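Local atomic coordinates of ribokinase, putative (Burkholderia thailandensis, PDB entry 3B1N), a protein that probably phosphorylates nucleosides, as a nucleoside kinase of the pfkB (ribokinase) family that binds ADP and the nucleoside analogue mizoribine. Residues Y11-T16 against Q102-T107; A242-D247 against I284-P289. One frame throughout, in Å; residues are numbered along the deposited sequence. Where two conformers were deposited one is given.

Interaction 1. Residues Y11-T16 against Q102-T107; sequences YDNIMT and QAMITT. With MZR (5-hydroxy-1-(beta-D-ribofuranosyl)-1H-imidazole-4-carboxamide), chain F.
D12 and A103 stand side by side on the sheet face turned to the bound mizoribine. The methyl CB of A103 lies 3.4 Å from OD1 of D12, and CD1 of I105 packs against the carboxylate carbon CG of D12 at 3.7 Å. Both apolar groups come from the neighbouring strand 102-107 and touch the carboxylate on the same side. With CG anti to the carbonyl carbon (chi1 -69°), the carboxylate meets both ribose hydroxyls, one per oxygen: MZR O2' donates a hydrogen bond to D12 OD1 at 2.7 Å, and MZR O3' donates one to D12 OD2 at 2.5 Å. Further along this face I14 and I105 lie side by side and point the same way.

Y11, N13, M15, Q102, M104 and T106 occupy the other face. Here, in one of two conformers of M104, its SD rests 3.6 Å from CB of N13. In that conformer the chain is bent at chi2 and chi3, and its CE ends 3.7 Å from CE of M15. The Q102 chain bends at chi2, and its OE1 is hydrogen-bonded to R44; the place of its amide nitrogen beside N13 is doubtful.

Backbone bonds run in the alternating pattern of a parallel pair, from A103 N to Y11 O through to T107 N to M15 O. The strands are the central two of a four-stranded sheet, the lid that pfkB kinases place over the sugar site. M104 and T106 pack on M15 and I114 of the second subunit. Strand 45-47 lies beyond 11-16, and strand 113-118 lies beyond 102-107, where T115 and F117 touch A103.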
# COMPACT_ATOMS: atom_id res chain seq x y z
N TYR B 11 -8.68 -4.66 12.02
CA TYR B 11 -9.33 -3.51 11.39
C TYR B 11 -8.56 -3.17 10.13
O TYR B 11 -7.34 -3.05 10.15
CB TYR B 11 -9.27 -2.32 12.37
CG TYR B 11 -10.14 -2.54 13.57
CD1 TYR B 11 -11.52 -2.66 13.45
CD2 TYR B 11 -9.59 -2.69 14.84
CE1 TYR B 11 -12.33 -2.86 14.56
CE2 TYR B 11 -10.38 -2.90 15.97
CZ TYR B 11 -11.75 -2.97 15.82
OH TYR B 11 -12.57 -3.15 16.92
N ASP B 12 -9.32 -3.00 9.04
CA ASP B 12 -8.74 -2.77 7.73
C ASP B 12 -8.88 -1.33 7.28
O ASP B 12 -9.97 -0.76 7.40
CB ASP B 12 -9.43 -3.65 6.67
CG ASP B 12 -9.12 -5.12 6.82
OD1 ASP B 12 -8.18 -5.51 7.53
OD2 ASP B 12 -9.79 -5.88 6.12
N ASN B 13 -7.80 -0.75 6.76
CA ASN B 13 -7.88 0.55 6.06
C ASN B 13 -7.55 0.26 4.63
O ASN B 13 -6.42 -0.12 4.34
CB ASN B 13 -6.92 1.56 6.71
CG ASN B 13 -7.49 2.09 8.05
OD1 ASN B 13 -7.03 1.72 9.11
ND2 ASN B 13 -8.54 2.90 7.98
N ILE B 14 -8.59 0.34 3.80
CA ILE B 14 -8.48 -0.10 2.41
C ILE B 14 -8.41 1.11 1.48
O ILE B 14 -9.31 1.99 1.48
CB ILE B 14 -9.65 -0.98 2.05
CG1 ILE B 14 -9.62 -2.25 2.93
CG2 ILE B 14 -9.57 -1.37 0.54
CD1 ILE B 14 -10.95 -2.97 2.98
N MET B 15 -7.36 1.10 0.68
CA MET B 15 -7.11 2.18 -0.26
C MET B 15 -7.19 1.57 -1.64
O MET B 15 -6.31 0.79 -2.04
CB MET B 15 -5.73 2.73 0.04
CG MET B 15 -5.72 3.53 1.39
SD MET B 15 -4.10 3.55 2.15
CE MET B 15 -4.08 1.92 2.96
N THR B 16 -8.27 1.93 -2.33
CA THR B 16 -8.64 1.34 -3.61
C THR B 16 -8.08 2.16 -4.77
O THR B 16 -8.55 3.29 -5.00
CB THR B 16 -10.19 1.35 -3.83
OG1 THR B 16 -10.84 0.69 -2.74
CG2 THR B 16 -10.53 0.58 -5.10
N GLN B 102 -4.07 -4.26 12.67
CA GLN B 102 -4.50 -3.23 11.73
C GLN B 102 -3.81 -3.48 10.39
O GLN B 102 -2.61 -3.65 10.32
CB GLN B 102 -4.15 -1.82 12.28
CG GLN B 102 -4.26 -0.74 11.25
CD GLN B 102 -5.68 -0.28 11.03
OE1 GLN B 102 -6.33 0.21 11.97
NE2 GLN B 102 -6.15 -0.38 9.78
N ALA B 103 -4.61 -3.56 9.34
CA ALA B 103 -4.05 -3.77 7.99
C ALA B 103 -4.26 -2.53 7.18
O ALA B 103 -5.35 -1.96 7.16
CB ALA B 103 -4.79 -4.95 7.30
N MET B 104 -3.19 -2.07 6.54
CA MET B 104 -3.29 -0.95 5.60
C MET B 104 -3.14 -1.59 4.22
O MET B 104 -2.08 -2.09 3.89
CB MET B 104 -2.19 0.09 5.89
CG MET B 104 -2.16 0.64 7.31
SD MET B 104 -3.46 1.89 7.53
CE MET B 104 -3.02 3.12 6.32
N ILE B 105 -4.24 -1.68 3.49
CA ILE B 105 -4.32 -2.46 2.26
C ILE B 105 -4.47 -1.57 1.03
O ILE B 105 -5.43 -0.82 0.95
CB ILE B 105 -5.57 -3.39 2.36
CG1 ILE B 105 -5.51 -4.22 3.64
CG2 ILE B 105 -5.75 -4.27 1.07
CD1 ILE B 105 -6.82 -5.08 3.89
N THR B 106 -3.52 -1.68 0.09
CA THR B 106 -3.72 -1.00 -1.19
C THR B 106 -4.10 -1.97 -2.28
O THR B 106 -3.37 -2.94 -2.51
CB THR B 106 -2.55 -0.17 -1.58
OG1 THR B 106 -2.26 0.73 -0.52
CG2 THR B 106 -2.92 0.54 -2.92
N THR B 107 -5.29 -1.79 -2.84
CA THR B 107 -5.79 -2.73 -3.82
C THR B 107 -5.83 -2.13 -5.24
O THR B 107 -5.84 -0.91 -5.37
CB THR B 107 -7.19 -3.32 -3.36
OG1 THR B 107 -7.75 -4.09 -4.42
CG2 THR B 107 -8.18 -2.23 -2.92
N1 MZR F . -1.74 -11.99 8.44
O3 MZR F . -4.46 -11.46 8.14
C4 MZR F . -3.93 -10.59 7.16
C5 MZR F . -2.53 -10.43 6.85
C6 MZR F . -1.41 -11.12 7.50
O6 MZR F . -0.27 -10.80 7.11
N7 MZR F . -2.54 -9.50 5.85
C8 MZR F . -3.82 -9.15 5.60
N9 MZR F . -4.70 -9.82 6.40
C1' MZR F . -6.17 -9.74 6.38
C2' MZR F . -6.80 -8.36 6.35
O2' MZR F . -7.06 -8.01 7.71
C3' MZR F . -8.03 -8.57 5.44
O3' MZR F . -9.31 -8.34 6.03
C4' MZR F . -7.92 -10.00 4.97
O4' MZR F . -6.54 -10.29 5.12
C5' MZR F . -8.33 -10.14 3.52
O5' MZR F . -8.21 -11.55 3.19

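Interaction 2. Residues A242-D247 against I284-P289; sequences AERVID and IAHQGP. With ADP (adenosine-5'-diphosphate), chain G.
I284 and the backbone of I246 and D247 form the close-packed part of this contact. The carbonyl O of I284 accepts two hydrogen bonds, from I246 N at 2.8 Å and from D247 N at 3.2 Å. The I284 side chain touches both the loop and the nucleotide: CG2 meets CB of A242 at 3.6 Å, while CD1 meets CG1 of V245 and comes within 3.5 Å of ADP N6. With CG1 anti to the backbone N (chi1 -160°), CD1 reaches the adenine, which A242 also borders. D247 OD2 accepts from G288 N at 2.9 Å, on the anti side of the carboxylate, and its OD1 bonds to T249.

In the pfkB fold such loops line the adenine pocket. Residues 242-247 lead toward helix 251-264, and residues 284-289 leave helix 269-284.

The outer side is looser and is built round the exposed R244. Its chain is extended from CG to NE, and NE bonds to A285 O at 2.9 Å with a bent angle of 141°. A second bond from R244 NH2 to the same oxygen is weak. CG1 of I246 lies over one face of the guanidinium, 3.5 Å above its plane and offset toward the rim. NH2 of R244 comes 3.7 Å from H286 ND1, with the ring plane 72° from the guanidinium.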
# COMPACT_ATOMS: atom_id res chain seq x y z
N ALA B 242 -20.22 -10.27 -11.42
CA ALA B 242 -20.44 -9.31 -10.35
C ALA B 242 -21.42 -8.26 -10.79
O ALA B 242 -21.31 -7.77 -11.93
CB ALA B 242 -19.10 -8.63 -10.01
N GLU B 243 -22.30 -7.85 -9.88
CA GLU B 243 -23.22 -6.76 -10.20
C GLU B 243 -22.44 -5.47 -10.46
O GLU B 243 -22.84 -4.67 -11.34
CB GLU B 243 -24.31 -6.56 -9.14
CG GLU B 243 -25.10 -7.84 -8.78
CD GLU B 243 -26.17 -8.23 -9.79
OE1 GLU B 243 -25.83 -8.58 -10.95
OE2 GLU B 243 -27.36 -8.23 -9.39
N ARG B 244 -21.34 -5.28 -9.73
CA ARG B 244 -20.40 -4.18 -9.96
C ARG B 244 -19.15 -4.60 -9.19
O ARG B 244 -19.23 -5.47 -8.32
CB ARG B 244 -20.94 -2.84 -9.46
CG ARG B 244 -21.25 -2.81 -7.98
CD ARG B 244 -22.04 -1.55 -7.48
NE ARG B 244 -22.14 -1.60 -6.01
CZ ARG B 244 -22.42 -0.58 -5.19
NH1 ARG B 244 -22.66 0.66 -5.65
NH2 ARG B 244 -22.46 -0.80 -3.88
N VAL B 245 -18.02 -4.00 -9.54
CA VAL B 245 -16.76 -4.24 -8.84
C VAL B 245 -16.36 -3.00 -8.07
O VAL B 245 -15.93 -1.96 -8.63
CB VAL B 245 -15.61 -4.63 -9.81
CG1 VAL B 245 -14.26 -4.77 -9.07
CG2 VAL B 245 -15.99 -5.96 -10.58
N ILE B 246 -16.48 -3.11 -6.76
CA ILE B 246 -16.15 -2.00 -5.86
C ILE B 246 -14.84 -2.27 -5.13
O ILE B 246 -13.92 -1.41 -5.12
CB ILE B 246 -17.31 -1.78 -4.87
CG1 ILE B 246 -18.60 -1.40 -5.63
CG2 ILE B 246 -16.96 -0.74 -3.86
CD1 ILE B 246 -18.48 -0.07 -6.41
N ASP B 247 -14.70 -3.47 -4.53
CA ASP B 247 -13.55 -3.72 -3.67
C ASP B 247 -13.30 -5.22 -3.60
O ASP B 247 -14.15 -5.95 -3.07
CB ASP B 247 -13.85 -3.23 -2.25
CG ASP B 247 -12.67 -3.43 -1.29
OD1 ASP B 247 -11.56 -3.84 -1.72
OD2 ASP B 247 -12.89 -3.18 -0.10
N ILE B 284 -17.75 -8.60 -3.74
CA ILE B 284 -16.96 -7.58 -4.50
C ILE B 284 -17.80 -6.36 -4.87
O ILE B 284 -17.24 -5.29 -5.17
CB ILE B 284 -16.27 -8.23 -5.71
CG1 ILE B 284 -15.08 -7.35 -6.19
CG2 ILE B 284 -17.32 -8.49 -6.83
CD1 ILE B 284 -14.24 -8.09 -7.24
N ALA B 285 -19.12 -6.51 -4.75
CA ALA B 285 -20.05 -5.41 -5.07
C ALA B 285 -20.14 -4.33 -3.98
O ALA B 285 -20.90 -3.35 -4.13
CB ALA B 285 -21.43 -5.96 -5.42
N HIS B 286 -19.38 -4.49 -2.88
CA HIS B 286 -19.46 -3.55 -1.78
C HIS B 286 -18.07 -3.31 -1.21
O HIS B 286 -17.18 -4.15 -1.34
CB HIS B 286 -20.43 -4.05 -0.69
CG HIS B 286 -21.79 -4.37 -1.22
ND1 HIS B 286 -22.80 -3.43 -1.27
CD2 HIS B 286 -22.27 -5.50 -1.78
CE1 HIS B 286 -23.86 -3.99 -1.84
NE2 HIS B 286 -23.58 -5.25 -2.13
N GLN B 287 -17.91 -2.16 -0.55
CA GLN B 287 -16.62 -1.71 -0.05
C GLN B 287 -16.39 -2.34 1.30
O GLN B 287 -17.24 -2.16 2.18
CB GLN B 287 -16.73 -0.18 0.16
CG GLN B 287 -15.51 0.45 0.77
CD GLN B 287 -14.29 0.19 -0.05
OE1 GLN B 287 -14.35 0.24 -1.29
NE2 GLN B 287 -13.17 -0.11 0.62
N GLY B 288 -15.26 -3.01 1.49
CA GLY B 288 -14.97 -3.61 2.79
C GLY B 288 -15.13 -5.11 2.61
O GLY B 288 -15.93 -5.56 1.77
N PRO B 289 -14.45 -5.91 3.42
CA PRO B 289 -14.63 -7.37 3.31
C PRO B 289 -15.97 -7.87 3.86
O PRO B 289 -16.34 -8.99 3.49
CB PRO B 289 -13.45 -7.95 4.11
CG PRO B 289 -12.94 -6.82 4.93
CD PRO B 289 -13.31 -5.53 4.29
PB ADP G . -8.24 -13.58 -2.94
O1B ADP G . -6.97 -13.12 -3.65
O2B ADP G . -7.90 -14.66 -1.96
O3B ADP G . -9.19 -12.60 -2.35
PA ADP G . -9.51 -14.18 -5.59
O1A ADP G . -9.15 -12.78 -6.10
O2A ADP G . -8.98 -15.39 -6.31
O3A ADP G . -9.08 -14.43 -4.09
O5' ADP G . -11.07 -14.12 -5.56
C5' ADP G . -11.74 -15.22 -4.94
C4' ADP G . -13.06 -15.57 -5.60
O4' ADP G . -13.94 -14.44 -5.54
C3' ADP G . -12.93 -15.92 -7.11
O3' ADP G . -12.54 -17.28 -7.30
C2' ADP G . -14.30 -15.52 -7.60
O2' ADP G . -15.24 -16.58 -7.36
C1' ADP G . -14.69 -14.34 -6.75
N9 ADP G . -14.25 -13.09 -7.43
C8 ADP G . -13.08 -12.39 -7.32
N7 ADP G . -13.08 -11.32 -8.17
C5 ADP G . -14.20 -11.38 -8.87
C6 ADP G . -14.80 -10.60 -9.95
N6 ADP G . -14.10 -9.52 -10.41
N1 ADP G . -15.97 -10.96 -10.42
C2 ADP G . -16.65 -12.04 -9.96
N3 ADP G . -16.17 -12.78 -8.96
C4 ADP G . -14.98 -12.53 -8.41

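Interaction 1 closes before interaction 2 opens along the chain, and their centres lie about 15 Å apart. The first belongs to the four-stranded lid sheet. The second joins two loops that follow strand 233-237 and helix 269-284. They meet directly: P289 CG packs on D12 OD2 at 3.5 Å, and I14 CD1 touches both D247 and P289. Interaction 1 borders the mizoribine site, and interaction 2 borders the adenine of ADP. Residues 284-289 run from one site toward the other, from I284 at the nucleotide to P289 beside the acid that holds the ribose. The nucleoside and nucleotide pockets are therefore linked through directly touching residues.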